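Local coordinates for protein L-threonine-O-3-phosphate decarboxylase (Porphyromonas gingivalis, PDB 3FKD) that probably binds pyridoxal 5'-phosphate and may decarboxylate L-threonine O-3-phosphate, as a member of the class I/II aminotransferase family, at residues T257-E271 and G276-T288. Residues are numbered along the deposited sequence; the frame is centred on the assembly and turned at random.
Sequences TVDFITALNRLDGVE and GTTFFLLRLKKGT
Phe280 of strand 279-284 packs against Phe260, Ile261 and Leu264 of helix 250-266, and strand 270-272, which follows that helix, pairs with 279-284 in a beta hairpin. Together they form a helix-on-sheet layer in the smaller, C-terminal domain of a class I/II aminotransferase fold. The axes of 257-266 and 279-284 run nearly parallel, 9° apart, with a closest approach of 10.4 Å.

The apolar core centres on the Phe280 ring. Its CG sits between the backbone N and carbonyl carbon (chi1 52°), which lifts the ring toward the helix. Ile261 CG1 lies over one face, 4.0 Å from the ring centroid, in a CH-pi contact. The edge of Phe280 is turned to the face of Phe260 in an offset edge-to-face pair, planes at 79°. Leu264 CD1 reaches Phe280 CE1 at 3.8 Å and also approaches Leu282. Ile320 and Val272 extend this core from the neighbouring strands, and helix 325-339 packs beside Phe260 and Leu264.

Backbone bonds hold the antiparallel hairpin. Glu271 and Arg283 form a hydrogen-bonded pair: Arg283 N donates to Glu271 O at 2.7 Å, and Glu271 N returns a bond to Arg283 O. Lys285 N continues the pairing to Gly269 O. Val270 and Leu284 form the adjoining non-hydrogen-bonded pair, and their methyls CG1 and CD2 pack side by side on the helix-facing side.

The Glu271 and Arg283 side chains lie alongside each other, but Arg283 NE bonds to Tyr317 OH. Thr257 OG1 bonds to Trp253 O and Thr322 OG1 while packing on Thr278. At the end of the hairpin away from its turn, the bent chain of Lys285 passes over Gly269, with NZ 3.4 Å from Gly269 CA.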
loop_
_atom_site.group_PDB
_atom_site.type_symbol
_atom_site.label_atom_id
_atom_site.label_comp_id
_atom_site.label_asym_id
_atom_site.label_seq_id
_atom_site.Cartn_x
_atom_site.Cartn_y
_atom_site.Cartn_z
ATOM N N THR A 257 -17.686 12.627 26.060
ATOM C CA THR A 257 -18.379 13.050 24.866
ATOM C C THR A 257 -19.776 13.625 25.220
ATOM O O THR A 257 -20.248 14.594 24.606
ATOM C CB THR A 257 -18.535 11.864 23.916
ATOM O OG1 THR A 257 -17.249 11.474 23.435
ATOM C CG2 THR A 257 -19.394 12.227 22.766
ATOM N N VAL A 258 -20.435 12.990 26.187
ATOM C CA VAL A 258 -21.687 13.489 26.690
ATOM C C VAL A 258 -21.475 14.878 27.314
ATOM O O VAL A 258 -22.158 15.809 26.932
ATOM C CB VAL A 258 -22.295 12.507 27.688
ATOM C CG1 VAL A 258 -23.466 13.138 28.441
ATOM C CG2 VAL A 258 -22.674 11.214 26.987
ATOM N N ASP A 259 -20.515 15.035 28.233
ATOM C CA ASP A 259 -20.227 16.367 28.791
ATOM C C ASP A 259 -19.831 17.370 27.708
ATOM O O ASP A 259 -20.001 18.574 27.883
ATOM C CB ASP A 259 -19.118 16.377 29.844
ATOM C CG ASP A 259 -19.283 15.318 30.914
ATOM O OD1 ASP A 259 -20.382 14.740 31.068
ATOM O OD2 ASP A 259 -18.266 15.068 31.603
ATOM N N PHE A 260 -19.283 16.881 26.595
ATOM C CA PHE A 260 -18.907 17.764 25.497
ATOM C C PHE A 260 -20.141 18.205 24.702
ATOM O O PHE A 260 -20.295 19.391 24.417
ATOM C CB PHE A 260 -17.887 17.072 24.601
ATOM C CG PHE A 260 -17.138 17.997 23.659
ATOM C CD1 PHE A 260 -17.152 19.363 23.832
ATOM C CD2 PHE A 260 -16.363 17.471 22.640
ATOM C CE1 PHE A 260 -16.446 20.189 22.989
ATOM C CE2 PHE A 260 -15.662 18.302 21.815
ATOM C CZ PHE A 260 -15.717 19.668 21.985
ATOM N N ILE A 261 -21.022 17.256 24.377
ATOM C CA ILE A 261 -22.207 17.537 23.575
ATOM C C ILE A 261 -23.235 18.422 24.282
ATOM O O ILE A 261 -23.874 19.270 23.659
ATOM C CB ILE A 261 -22.861 16.240 23.059
ATOM C CG1 ILE A 261 -21.901 15.541 22.053
ATOM C CG2 ILE A 261 -24.188 16.565 22.394
ATOM C CD1 ILE A 261 -22.386 14.201 21.498
ATOM N N THR A 262 -23.366 18.221 25.586
ATOM C CA THR A 262 -24.222 19.005 26.455
ATOM C C THR A 262 -23.806 20.463 26.451
ATOM O O THR A 262 -24.632 21.374 26.246
ATOM C CB THR A 262 -24.104 18.499 27.900
ATOM O OG1 THR A 262 -24.558 17.136 27.978
ATOM C CG2 THR A 262 -24.896 19.388 28.839
ATOM N N ALA A 263 -22.536 20.703 26.722
ATOM C CA ALA A 263 -22.030 22.056 26.654
ATOM C C ALA A 263 -22.240 22.624 25.254
ATOM O O ALA A 263 -22.711 23.756 25.129
ATOM C CB ALA A 263 -20.584 22.125 27.057
ATOM N N LEU A 264 -21.937 21.857 24.199
ATOM C CA LEU A 264 -22.142 22.390 22.872
ATOM C C LEU A 264 -23.598 22.816 22.558
ATOM O O LEU A 264 -23.819 23.852 21.916
ATOM C CB LEU A 264 -21.590 21.465 21.785
ATOM C CG LEU A 264 -20.054 21.468 21.654
ATOM C CD1 LEU A 264 -19.589 20.355 20.773
ATOM C CD2 LEU A 264 -19.474 22.780 21.192
ATOM N N ASN A 265 -24.586 22.029 22.973
ATOM C CA ASN A 265 -25.950 22.362 22.632
ATOM C C ASN A 265 -26.367 23.656 23.370
ATOM O O ASN A 265 -27.090 24.508 22.828
ATOM C CB ASN A 265 -26.896 21.202 22.936
ATOM C CG ASN A 265 -26.859 20.112 21.871
ATOM O OD1 ASN A 265 -26.749 20.388 20.684
ATOM N ND2 ASN A 265 -26.964 18.861 22.303
ATOM N N ARG A 266 -25.874 23.818 24.588
ATOM C CA ARG A 266 -26.182 25.011 25.351
ATOM C C ARG A 266 -25.836 26.249 24.563
ATOM O O ARG A 266 -26.459 27.303 24.749
ATOM C CB ARG A 266 -25.395 25.050 26.652
ATOM C CG ARG A 266 -25.986 24.209 27.725
ATOM C CD ARG A 266 -25.430 24.682 29.001
ATOM N NE ARG A 266 -26.116 24.069 30.126
ATOM C CZ ARG A 266 -25.705 24.173 31.376
ATOM N NH1 ARG A 266 -24.615 24.880 31.654
ATOM N NH2 ARG A 266 -26.393 23.577 32.330
ATOM N N LEU A 267 -24.819 26.135 23.716
ATOM C CA LEU A 267 -24.417 27.269 22.907
ATOM C C LEU A 267 -25.564 27.630 21.993
ATOM O O LEU A 267 -26.303 26.751 21.546
ATOM C CB LEU A 267 -23.134 26.977 22.111
ATOM C CG LEU A 267 -21.876 27.553 22.786
ATOM C CD1 LEU A 267 -21.862 27.196 24.253
ATOM C CD2 LEU A 267 -20.586 27.130 22.086
ATOM N N ASP A 268 -25.734 28.927 21.753
ATOM C CA ASP A 268 -26.722 29.383 20.783
ATOM C C ASP A 268 -26.132 29.631 19.390
ATOM O O ASP A 268 -25.140 30.348 19.230
ATOM C CB ASP A 268 -27.464 30.613 21.288
ATOM C CG ASP A 268 -28.826 30.262 21.901
ATOM O OD1 ASP A 268 -29.018 30.441 23.148
ATOM O OD2 ASP A 268 -29.701 29.791 21.120
ATOM N N GLY A 269 -26.756 29.027 18.385
ATOM C CA GLY A 269 -26.314 29.194 17.027
ATOM C C GLY A 269 -25.702 27.910 16.515
ATOM O O GLY A 269 -25.326 27.835 15.342
ATOM N N VAL A 270 -25.580 26.916 17.400
ATOM C CA VAL A 270 -25.090 25.609 17.012
ATOM C C VAL A 270 -25.922 24.459 17.547
ATOM O O VAL A 270 -26.366 24.463 18.689
ATOM C CB VAL A 270 -23.608 25.365 17.374
ATOM C CG1 VAL A 270 -22.769 26.511 16.924
ATOM C CG2 VAL A 270 -23.430 25.090 18.873
ATOM N N GLU A 271 -26.070 23.456 16.698
ATOM C CA GLU A 271 -26.844 22.272 16.983
ATOM C C GLU A 271 -25.953 21.015 16.815
ATOM O O GLU A 271 -25.303 20.848 15.784
ATOM C CB GLU A 271 -28.020 22.254 16.006
ATOM C CG GLU A 271 -28.655 20.896 15.781
ATOM C CD GLU A 271 -29.935 20.982 14.940
ATOM O OE1 GLU A 271 -29.856 21.325 13.722
ATOM O OE2 GLU A 271 -31.018 20.690 15.508
ATOM N N GLY A 276 -23.896 8.032 18.431
ATOM C CA GLY A 276 -23.625 6.874 19.271
ATOM C C GLY A 276 -22.151 6.552 19.569
ATOM O O GLY A 276 -21.838 5.462 20.042
ATOM N N THR A 277 -21.242 7.480 19.293
ATOM C CA THR A 277 -19.842 7.196 19.519
ATOM C C THR A 277 -19.094 8.465 19.879
ATOM O O THR A 277 -19.718 9.465 20.145
ATOM C CB THR A 277 -19.188 6.476 18.302
ATOM O OG1 THR A 277 -17.938 5.928 18.696
ATOM C CG2 THR A 277 -18.933 7.435 17.136
ATOM N N THR A 278 -17.761 8.438 19.849
ATOM C CA THR A 278 -16.967 9.539 20.405
ATOM C C THR A 278 -16.618 10.689 19.437
ATOM O O THR A 278 -15.939 11.648 19.811
ATOM C CB THR A 278 -15.698 9.015 21.020
ATOM O OG1 THR A 278 -15.006 8.305 20.011
ATOM C CG2 THR A 278 -16.009 8.032 22.110
ATOM N N PHE A 279 -17.080 10.592 18.206
ATOM C CA PHE A 279 -17.088 11.762 17.338
ATOM C C PHE A 279 -18.533 12.011 16.872
ATOM O O PHE A 279 -19.382 11.134 16.998
ATOM C CB PHE A 279 -16.161 11.549 16.137
ATOM C CG PHE A 279 -16.447 10.288 15.386
ATOM C CD1 PHE A 279 -17.420 10.261 14.417
ATOM C CD2 PHE A 279 -15.743 9.120 15.676
ATOM C CE1 PHE A 279 -17.699 9.093 13.752
ATOM C CE2 PHE A 279 -16.007 7.948 15.009
ATOM C CZ PHE A 279 -16.964 7.919 14.043
ATOM N N PHE A 280 -18.797 13.187 16.306
ATOM C CA PHE A 280 -20.176 13.621 16.010
ATOM C C PHE A 280 -20.195 14.801 15.029
ATOM O O PHE A 280 -19.220 15.523 14.887
ATOM C CB PHE A 280 -20.923 14.015 17.337
ATOM C CG PHE A 280 -20.157 14.998 18.171
ATOM C CD1 PHE A 280 -20.209 16.356 17.887
ATOM C CD2 PHE A 280 -19.315 14.562 19.181
ATOM C CE1 PHE A 280 -19.481 17.260 18.615
ATOM C CE2 PHE A 280 -18.566 15.456 19.898
ATOM C CZ PHE A 280 -18.668 16.826 19.626
ATOM N N LEU A 281 -21.321 15.003 14.366
ATOM C CA LEU A 281 -21.547 16.194 13.548
ATOM C C LEU A 281 -22.104 17.394 14.406
ATOM O O LEU A 281 -22.990 17.236 15.257
ATOM C CB LEU A 281 -22.515 15.813 12.414
ATOM C CG LEU A 281 -22.123 15.472 10.969
ATOM C CD1 LEU A 281 -20.666 15.228 10.670
ATOM C CD2 LEU A 281 -22.953 14.308 10.477
ATOM N N LEU A 282 -21.560 18.588 14.215
ATOM C CA LEU A 282 -22.309 19.758 14.621
ATOM C C LEU A 282 -22.665 20.704 13.449
ATOM O O LEU A 282 -21.902 20.867 12.479
ATOM C CB LEU A 282 -21.668 20.476 15.815
ATOM C CG LEU A 282 -20.646 21.609 15.747
ATOM C CD1 LEU A 282 -20.997 22.721 14.721
ATOM C CD2 LEU A 282 -20.540 22.190 17.163
ATOM N N ARG A 283 -23.851 21.302 13.551
ATOM C CA ARG A 283 -24.358 22.237 12.538
ATOM C C ARG A 283 -24.295 23.672 13.022
ATOM O O ARG A 283 -24.775 23.989 14.118
ATOM C CB ARG A 283 -25.810 21.907 12.205
ATOM C CG ARG A 283 -26.225 22.250 10.794
ATOM C CD ARG A 283 -27.724 22.133 10.658
ATOM N NE ARG A 283 -28.078 21.641 9.330
ATOM C CZ ARG A 283 -28.649 22.376 8.388
ATOM N NH1 ARG A 283 -28.922 21.852 7.201
ATOM N NH2 ARG A 283 -28.941 23.646 8.642
ATOM N N LEU A 284 -23.676 24.534 12.229
ATOM C CA LEU A 284 -23.786 25.955 12.474
ATOM C C LEU A 284 -25.125 26.452 11.946
ATOM O O LEU A 284 -25.431 26.231 10.789
ATOM C CB LEU A 284 -22.661 26.698 11.786
ATOM C CG LEU A 284 -21.276 26.247 12.221
ATOM C CD1 LEU A 284 -20.253 27.262 11.790
ATOM C CD2 LEU A 284 -21.246 26.126 13.707
ATOM N N LYS A 285 -25.933 27.081 12.807
ATOM C CA LYS A 285 -27.142 27.805 12.376
ATOM C C LYS A 285 -26.755 28.882 11.358
ATOM O O LYS A 285 -27.343 28.972 10.291
ATOM C CB LYS A 285 -27.859 28.423 13.575
ATOM C CG LYS A 285 -28.672 29.685 13.247
ATOM C CD LYS A 285 -28.700 30.718 14.427
ATOM C CE LYS A 285 -29.586 30.286 15.598
ATOM N NZ LYS A 285 -29.209 30.988 16.848
ATOM N N LYS A 286 -25.738 29.674 11.671
ATOM C CA LYS A 286 -25.171 30.612 10.696
ATOM C C LYS A 286 -23.633 30.555 10.707
ATOM O O LYS A 286 -23.025 30.229 11.722
ATOM C CB LYS A 286 -25.643 32.053 10.986
ATOM C CG LYS A 286 -27.189 32.253 11.075
ATOM C CD LYS A 286 -27.888 32.374 9.690
ATOM C CE LYS A 286 -29.431 32.160 9.786
ATOM N NZ LYS A 286 -30.167 33.124 10.681
ATOM N N GLY A 287 -22.997 30.898 9.594
ATOM C CA GLY A 287 -21.560 30.710 9.494
ATOM C C GLY A 287 -21.318 29.427 8.712
ATOM O O GLY A 287 -22.201 28.581 8.609
ATOM N N THR A 288 -20.142 29.285 8.122
ATOM C CA THR A 288 -19.845 28.070 7.381
ATOM C C THR A 288 -18.731 27.308 8.069
ATOM O O THR A 288 -17.977 27.866 8.868
ATOM C CB THR A 288 -19.418 28.350 5.926
ATOM O OG1 THR A 288 -18.398 29.355 5.918
ATOM C CG2 THR A 288 -20.593 28.798 5.072
#